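Local coordinates for fiber protein (Human adenovirus 14, PDB 3F0Y) that forms the trimeric knob at the tip of the adenovirus fiber, which probably engages cellular receptors such as CD46 at the start of infection, at residues A[119-123]-A[159-163]; A[136-142]-A[154-160]. One frame throughout, in Å; residues are numbered along the deposited sequence. Where two conformers were deposited one is given.

Contact 1 (A[119-123]-A[159-163]); sequences MPSTT and MLNQR
With its CG anti to the carbonyl carbon and beside the backbone N (chi1 -63°), Asn161 sends its carboxamide toward Pro120. The second torsion then turns NH2 to the carbonyl of Pro120 and leaves OD1 against the proline ring. Asn161 ND2 donates to Pro120 O at 3.2 Å. The N-H points at the oxygen fairly straight, at 162°, and the acceptor lies close to the amide plane. On the carbonyl side the fit is different. The nitrogen stands above the carbonyl plane, 63° out of it, and so meets no lone pair. The same amide brushes the pyrrolidine, with Pro120 CG 3.5 Å from Asn161 OD1. Proline ring and amide thus meet obliquely.

ND2 makes a second bond, to the backbone oxygen of Tyr125, and OD1 accepts from the backbone N of Cys172 on strand 171-180. Together these bonds fix the rotation of a buried carboxamide. Thr122 flanks it at a right angle, its methyl CG2 3.8 Å from Asn161 ND2.

The apolar half of the contact lies beside the amide. Pro120 CB meets Leu160 CB at 4.0 Å and also reaches the leucine methyl CD1 at 4.1 Å. Tyr203 of strand 199-204 and Tyr125 pack on both residues. Asn161 has a positive phi just where strand 151-160 ends and the chain turns away. The arrangement is that of a side-chain amide bridging the backbone of one long loop and of strand 171-180. Here it fastens the long loop between strands 106-107 and 137-145 to one end of the antiparallel beta sandwich of the adenovirus fiber knob.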
loop_
_atom_site.group_PDB
_atom_site.type_symbol
_atom_site.label_atom_id
_atom_site.label_comp_id
_atom_site.label_asym_id
_atom_site.label_seq_id
_atom_site.Cartn_x
_atom_site.Cartn_y
_atom_site.Cartn_z
ATOM N N MET A 119 13.603 6.901 10.655
ATOM C CA MET A 119 12.980 8.221 10.700
ATOM C C MET A 119 12.633 8.752 9.317
ATOM O O MET A 119 13.271 8.383 8.332
ATOM C CB MET A 119 13.914 9.221 11.382
ATOM C CG MET A 119 14.237 8.894 12.827
ATOM S SD MET A 119 12.774 8.972 13.869
ATOM C CE MET A 119 12.270 7.257 13.897
ATOM N N PRO A 120 11.625 9.641 9.243
ATOM C CA PRO A 120 11.336 10.321 7.983
ATOM C C PRO A 120 12.464 11.273 7.606
ATOM O O PRO A 120 12.895 12.082 8.430
ATOM C CB PRO A 120 10.046 11.092 8.283
ATOM C CG PRO A 120 10.047 11.280 9.750
ATOM C CD PRO A 120 10.708 10.062 10.317
ATOM N N SER A 121 12.946 11.152 6.371
ATOM C CA SER A 121 14.049 11.966 5.878
ATOM C C SER A 121 13.752 13.457 6.000
ATOM O O SER A 121 12.705 13.925 5.556
ATOM C CB SER A 121 14.344 11.625 4.412
ATOM O OG SER A 121 15.188 12.597 3.823
ATOM N N THR A 122 14.679 14.199 6.599
ATOM C CA THR A 122 14.579 15.658 6.650
ATOM C C THR A 122 14.891 16.273 5.284
ATOM O O THR A 122 14.567 17.432 5.037
ATOM C CB THR A 122 15.511 16.263 7.717
ATOM O OG1 THR A 122 16.855 15.825 7.492
ATOM C CG2 THR A 122 15.066 15.844 9.112
ATOM N N THR A 123 15.523 15.497 4.404
ATOM C CA THR A 123 15.751 15.921 3.028
ATOM C C THR A 123 14.468 15.794 2.211
ATOM O O THR A 123 14.150 16.679 1.430
ATOM C CB THR A 123 16.876 15.110 2.357
ATOM O OG1 THR A 123 18.059 15.184 3.162
ATOM C CG2 THR A 123 17.180 15.655 0.969
ATOM N N MET A 159 1.462 13.869 8.585
ATOM C CA MET A 159 2.431 14.914 8.298
ATOM C C MET A 159 3.771 14.494 8.881
ATOM O O MET A 159 3.873 14.200 10.072
ATOM C CB MET A 159 2.005 16.263 8.879
ATOM C CG MET A 159 2.850 17.425 8.362
ATOM S SD MET A 159 2.322 19.048 8.943
ATOM C CE MET A 159 2.790 18.960 10.669
ATOM N N LEU A 160 4.787 14.455 8.028
ATOM C CA LEU A 160 6.135 14.101 8.445
ATOM C C LEU A 160 6.942 15.368 8.673
ATOM O O LEU A 160 6.947 16.262 7.828
ATOM C CB LEU A 160 6.807 13.237 7.380
ATOM C CG LEU A 160 6.049 11.960 7.011
ATOM C CD1 LEU A 160 6.769 11.218 5.901
ATOM C CD2 LEU A 160 5.866 11.067 8.226
ATOM N N ASN A 161 7.619 15.437 9.817
ATOM C CA ASN A 161 8.472 16.571 10.166
ATOM C C ASN A 161 7.720 17.910 10.086
ATOM O O ASN A 161 6.794 18.127 10.865
ATOM C CB ASN A 161 9.746 16.545 9.311
ATOM C CG ASN A 161 10.592 15.306 9.568
ATOM O OD1 ASN A 161 10.494 14.683 10.624
ATOM N ND2 ASN A 161 11.424 14.943 8.598
ATOM N N GLN A 162 8.106 18.787 9.155
ATOM C CA GLN A 162 7.457 20.092 8.939
ATOM C C GLN A 162 7.692 21.099 10.067
ATOM O O GLN A 162 8.248 22.174 9.833
ATOM C CB GLN A 162 5.950 19.939 8.661
ATOM C CG GLN A 162 5.207 21.256 8.440
ATOM C CD GLN A 162 5.891 22.159 7.434
ATOM O OE1 GLN A 162 6.209 21.737 6.325
ATOM N NE2 GLN A 162 6.122 23.411 7.818
ATOM N N ARG A 163 7.249 20.770 11.276
ATOM C CA ARG A 163 7.384 21.693 12.397
ATOM C C ARG A 163 7.739 20.951 13.689
ATOM O O ARG A 163 7.124 19.942 14.033
ATOM C CB ARG A 163 6.114 22.556 12.522
ATOM C CG ARG A 163 5.225 22.327 13.736
ATOM C CD ARG A 163 3.940 23.151 13.633
ATOM N NE ARG A 163 2.781 22.312 13.329
ATOM C CZ ARG A 163 2.055 21.658 14.237
ATOM N NH1 ARG A 163 2.350 21.732 15.532
ATOM N NH2 ARG A 163 1.023 20.921 13.848
#

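Contact 2 (A[136-142]-A[154-160]); sequences NYIYGTC and IDISVML
Met159 lays its thioether along the ring of Tyr137, a Met-aromatic contact on an otherwise regular antiparallel beta hairpin. Strands 137-145 and 151-160 form this hairpin at the edge of a four-stranded sheet of the knob. Met159 CG sits over one face of the Tyr137 ring, 4.2 Å from its centroid. The sulfur approaches obliquely, with SD 3.5 Å from Tyr137 OH. An extended start to the methionine chain (chi1 -169°, chi2 177°) carries it alongside the tyrosine, both pointing the same way.

The backbones pair through Ile138 with Val158, Gly140 with Ile156 and Cys142 with Ile154, each pair joined by two hydrogen bonds. At the end of strand 151-160, Leu160 N donates to Asn136 O, just before strand 137-145 begins. Asn136 ND2 returns a bond to Leu160 O at 2.7 Å, nearly along the C=O axis, and also donates to Pro126 O.

Ile138, Val158 and Ile156 face inward, against Phe201 and Phe199 of strand 199-204. On the opposite face, Tyr139 OH bonds Thr145 OG1 of the second subunit, and its ring meets His143 of that subunit. This face therefore contributes to the trimer interface. Cys142 SG, held between its backbone N and carbonyl carbon (chi1 68°), touches Ile156 CD1 at 3.6 Å and Ile154 CB at 3.8 Å.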
loop_
_atom_site.group_PDB
_atom_site.type_symbol
_atom_site.label_atom_id
_atom_site.label_comp_id
_atom_site.label_asym_id
_atom_site.label_seq_id
_atom_site.Cartn_x
_atom_site.Cartn_y
_atom_site.Cartn_z
ATOM N N ASN A 136 5.391 17.322 2.856
ATOM C CA ASN A 136 5.338 16.707 4.181
ATOM C C ASN A 136 4.072 15.888 4.446
ATOM O O ASN A 136 3.986 15.212 5.471
ATOM C CB ASN A 136 5.474 17.788 5.260
ATOM C CG ASN A 136 6.822 18.476 5.227
ATOM O OD1 ASN A 136 6.980 19.529 4.612
ATOM N ND2 ASN A 136 7.809 17.874 5.876
ATOM N N TYR A 137 3.106 15.937 3.529
ATOM C CA TYR A 137 1.793 15.339 3.756
ATOM C C TYR A 137 1.571 14.023 3.009
ATOM O O TYR A 137 1.890 13.894 1.826
ATOM C CB TYR A 137 0.690 16.326 3.376
ATOM C CG TYR A 137 0.656 17.559 4.244
ATOM C CD1 TYR A 137 1.268 18.740 3.832
ATOM C CD2 TYR A 137 0.009 17.551 5.477
ATOM C CE1 TYR A 137 1.237 19.880 4.624
ATOM C CE2 TYR A 137 -0.027 18.689 6.278
ATOM C CZ TYR A 137 0.590 19.849 5.844
ATOM O OH TYR A 137 0.564 20.984 6.628
ATOM N N ILE A 138 1.015 13.056 3.733
ATOM C CA ILE A 138 0.593 11.777 3.179
ATOM C C ILE A 138 -0.866 11.573 3.573
ATOM O O ILE A 138 -1.259 11.897 4.695
ATOM C CB ILE A 138 1.455 10.624 3.734
ATOM C CG1 ILE A 138 2.857 10.662 3.123
ATOM C CG2 ILE A 138 0.803 9.274 3.463
ATOM C CD1 ILE A 138 3.856 9.784 3.845
ATOM N N TYR A 139 -1.671 11.053 2.649
ATOM C CA TYR A 139 -3.098 10.875 2.890
ATOM C C TYR A 139 -3.550 9.456 2.587
ATOM O O TYR A 139 -2.949 8.754 1.771
ATOM C CB TYR A 139 -3.911 11.841 2.032
ATOM C CG TYR A 139 -3.500 13.287 2.171
ATOM C CD1 TYR A 139 -2.614 13.864 1.271
ATOM C CD2 TYR A 139 -4.001 14.079 3.200
ATOM C CE1 TYR A 139 -2.233 15.193 1.386
ATOM C CE2 TYR A 139 -3.626 15.411 3.326
ATOM C CZ TYR A 139 -2.745 15.961 2.414
ATOM O OH TYR A 139 -2.368 17.279 2.530
ATOM N N GLY A 140 -4.625 9.047 3.244
ATOM C CA GLY A 140 -5.207 7.740 3.004
ATOM C C GLY A 140 -6.496 7.554 3.766
ATOM O O GLY A 140 -7.079 8.519 4.271
ATOM N N THR A 141 -6.945 6.304 3.830
ATOM C CA THR A 141 -8.168 5.947 4.532
ATOM C C THR A 141 -7.986 4.620 5.267
ATOM O O THR A 141 -7.191 3.774 4.853
ATOM C CB THR A 141 -9.352 5.828 3.543
ATOM O OG1 THR A 141 -9.496 7.052 2.810
ATOM C CG2 THR A 141 -10.655 5.529 4.274
ATOM N N CYS A 142 -8.725 4.454 6.355
ATOM C CA CYS A 142 -8.838 3.178 7.037
ATOM C C CYS A 142 -10.322 3.018 7.317
ATOM O O CYS A 142 -11.121 3.866 6.912
ATOM C CB CYS A 142 -8.008 3.152 8.320
ATOM S SG CYS A 142 -8.601 4.232 9.627
ATOM N N ILE A 154 -12.708 6.084 7.499
ATOM C CA ILE A 154 -12.087 7.137 8.296
ATOM C C ILE A 154 -10.927 7.728 7.506
ATOM O O ILE A 154 -10.087 6.987 6.999
ATOM C CB ILE A 154 -11.555 6.582 9.635
ATOM C CG1 ILE A 154 -12.698 5.991 10.464
ATOM C CG2 ILE A 154 -10.831 7.673 10.422
ATOM C CD1 ILE A 154 -12.240 5.321 11.746
ATOM N N ASP A 155 -10.880 9.055 7.400
ATOM C CA ASP A 155 -9.789 9.733 6.702
ATOM C C ASP A 155 -8.539 9.759 7.567
ATOM O O ASP A 155 -8.618 9.984 8.774
ATOM C CB ASP A 155 -10.170 11.173 6.353
ATOM C CG ASP A 155 -11.345 11.255 5.403
ATOM O OD1 ASP A 155 -11.456 10.392 4.509
ATOM O OD2 ASP A 155 -12.154 12.192 5.551
ATOM N N ILE A 156 -7.385 9.537 6.944
ATOM C CA ILE A 156 -6.112 9.638 7.644
ATOM C C ILE A 156 -5.211 10.643 6.947
ATOM O O ILE A 156 -5.038 10.597 5.729
ATOM C CB ILE A 156 -5.387 8.288 7.734
ATOM C CG1 ILE A 156 -6.256 7.273 8.474
ATOM C CG2 ILE A 156 -4.048 8.452 8.455
ATOM C CD1 ILE A 156 -5.587 5.936 8.677
ATOM N N SER A 157 -4.657 11.556 7.736
ATOM C CA SER A 157 -3.666 12.506 7.266
ATOM C C SER A 157 -2.402 12.279 8.079
ATOM O O SER A 157 -2.447 12.250 9.307
ATOM C CB SER A 157 -4.170 13.935 7.458
ATOM O OG SER A 157 -3.268 14.876 6.906
ATOM N N VAL A 158 -1.282 12.090 7.387
ATOM C CA VAL A 158 0.018 11.998 8.030
ATOM C C VAL A 158 0.848 13.203 7.611
ATOM O O VAL A 158 0.903 13.540 6.428
ATOM C CB VAL A 158 0.754 10.700 7.640
ATOM C CG1 VAL A 158 2.136 10.651 8.282
ATOM C CG2 VAL A 158 -0.065 9.486 8.035
ATOM N N MET A 159 1.462 13.869 8.585
ATOM C CA MET A 159 2.431 14.914 8.298
ATOM C C MET A 159 3.771 14.494 8.881
ATOM O O MET A 159 3.873 14.200 10.072
ATOM C CB MET A 159 2.005 16.263 8.879
ATOM C CG MET A 159 2.850 17.425 8.362
ATOM S SD MET A 159 2.322 19.048 8.943
ATOM C CE MET A 159 2.790 18.960 10.669
ATOM N N LEU A 160 4.787 14.455 8.028
ATOM C CA LEU A 160 6.135 14.101 8.445
ATOM C C LEU A 160 6.942 15.368 8.673
ATOM O O LEU A 160 6.947 16.262 7.828
ATOM C CB LEU A 160 6.807 13.237 7.380
ATOM C CG LEU A 160 6.049 11.960 7.011
ATOM C CD1 LEU A 160 6.769 11.218 5.901
ATOM C CD2 LEU A 160 5.866 11.067 8.226
HETATM O O HOH W 1 -9.183 10.407 3.026
#

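From the N terminus the chain reaches 119-123 first, in the loop after strand 106-107. It then runs through 136-142, turns back through the hairpin, and arrives at 154-160 and 159-163. Contact 2 closes the short hairpin loop and nests inside the wider closure of contact 1. The two share Met159 and Leu160, and their centres lie about 14 Å apart. Strand 151-160 thus pairs with its hairpin partner along its length and meets the earlier loop at its C-terminal end. Together the contacts tie that loop and strand 137-145 to one strand of the sheet. Both also lie beside the second subunit.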